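Local coordinates for telomeric DNA-binding factor trf1 (Schizosaccharomyces pombe, PDB 6K5S), which probably binds telomeric DNA, its helical domain belonging to the telomere repeat binding factor family and pairing with a second copy of itself, at residues S8-P11 against T12-N15. Numbering follows the deposited sequence.
Sequences SLIP and TLGN
Leu9, Ile10 and Pro11 offer three successive carbonyls to Leu13, Gly14 and Asn15, a compact example of how an α-helix starts its i to i+4 ladder. Leu13 N donates to Leu9 O at 2.9 Å, almost straight, with an N-H...O angle of 171°. Gly14 N reaches Ile10 O at 2.8 Å and is nearly as straight. The third rung, Asn15 N to Pro11 O at 2.9 Å, is more bent, its donor tilted from the carbonyl plane. Pro11 sits in the first turn of the helix, where its ring nitrogen, lacking a hydrogen, costs no rung of this ladder.

Side-chain contacts are slighter. The one apolar pair brings the CD1 end of Ile10 to 4.3 Å from the CD2 methyl of Leu13, one turn along. Leu9 and Thr12 run alongside each other, Leu9 CD2 making a loose van der Waals approach to Thr12 OG1 at 4.2 Å. Anti to its own carbonyl carbon (chi1 -69°), that hydroxyl is held beside the backbone N, on the side where Leu9 CD2 lies, and it is hydrogen-bonded with Asn15 of the second subunit.

Thus the opening turn of helix 10-24, just after the short helix 4-8, meets two surroundings. Leu9, Ile10 and Leu13 pack on Tyr60 of helix 41-60, Ile10 and Leu13 also touching Thr81 of helix 76-94, whereas Thr12 and Pro11 meet Asn15 of the second subunit and Leu9 also reaches its Ile19.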
loop_
_atom_site.group_PDB
_atom_site.type_symbol
_atom_site.label_atom_id
_atom_site.label_comp_id
_atom_site.label_asym_id
_atom_site.label_seq_id
_atom_site.Cartn_x
_atom_site.Cartn_y
_atom_site.Cartn_z
ATOM N N SER A 8 2.818 2.783 -11.248
ATOM C CA SER A 8 1.711 1.886 -10.939
ATOM C C SER A 8 1.197 2.047 -9.517
ATOM O O SER A 8 0.025 1.745 -9.273
ATOM C CB SER A 8 2.100 0.428 -11.202
ATOM O OG SER A 8 3.265 0.046 -10.511
ATOM N N LEU A 9 2.019 2.568 -8.592
ATOM C CA LEU A 9 1.648 2.644 -7.185
ATOM C C LEU A 9 0.931 3.929 -6.802
ATOM O O LEU A 9 0.645 4.122 -5.611
ATOM C CB LEU A 9 2.886 2.481 -6.302
ATOM C CG LEU A 9 3.337 1.015 -6.280
ATOM C CD1 LEU A 9 4.711 0.876 -5.729
ATOM C CD2 LEU A 9 2.349 0.168 -5.465
ATOM N N ILE A 10 0.648 4.810 -7.770
ATOM C CA ILE A 10 0.032 6.086 -7.432
ATOM C C ILE A 10 -1.270 5.887 -6.653
ATOM O O ILE A 10 -1.441 6.558 -5.637
ATOM C CB ILE A 10 -0.129 6.947 -8.699
ATOM C CG1 ILE A 10 1.216 7.604 -9.077
ATOM C CG2 ILE A 10 -1.259 7.952 -8.522
ATOM C CD1 ILE A 10 1.690 8.731 -8.159
ATOM N N PRO A 11 -2.165 4.958 -7.013
ATOM C CA PRO A 11 -3.372 4.771 -6.168
ATOM C C PRO A 11 -3.070 4.420 -4.713
ATOM O O PRO A 11 -3.771 4.898 -3.812
ATOM C CB PRO A 11 -4.120 3.651 -6.897
ATOM C CG PRO A 11 -3.752 3.859 -8.344
ATOM C CD PRO A 11 -2.282 4.226 -8.291
ATOM N N THR A 12 -2.043 3.620 -4.449
ATOM C CA THR A 12 -1.672 3.293 -3.070
ATOM C C THR A 12 -1.101 4.515 -2.352
ATOM O O THR A 12 -1.504 4.840 -1.225
ATOM C CB THR A 12 -0.642 2.149 -3.057
ATOM O OG1 THR A 12 -1.250 0.915 -3.480
ATOM C CG2 THR A 12 -0.051 1.974 -1.659
ATOM N N LEU A 13 -0.136 5.195 -2.989
ATOM C CA LEU A 13 0.389 6.438 -2.450
ATOM C C LEU A 13 -0.748 7.378 -2.076
ATOM O O LEU A 13 -0.775 7.918 -0.973
ATOM C CB LEU A 13 1.327 7.114 -3.467
ATOM C CG LEU A 13 2.024 8.369 -2.917
ATOM C CD1 LEU A 13 2.901 8.017 -1.718
ATOM C CD2 LEU A 13 2.890 9.036 -4.000
ATOM N N GLY A 14 -1.713 7.552 -2.985
ATOM C CA GLY A 14 -2.829 8.443 -2.711
ATOM C C GLY A 14 -3.722 7.963 -1.580
ATOM O O GLY A 14 -4.130 8.752 -0.719
ATOM N N ASN A 15 -4.049 6.664 -1.565
ATOM C CA ASN A 15 -4.950 6.145 -0.539
ATOM C C ASN A 15 -4.324 6.263 0.855
ATOM O O ASN A 15 -4.955 6.745 1.806
ATOM C CB ASN A 15 -5.280 4.695 -0.875
ATOM C CG ASN A 15 -6.245 4.059 0.098
ATOM O OD1 ASN A 15 -7.280 4.632 0.470
ATOM N ND2 ASN A 15 -5.952 2.831 0.459
#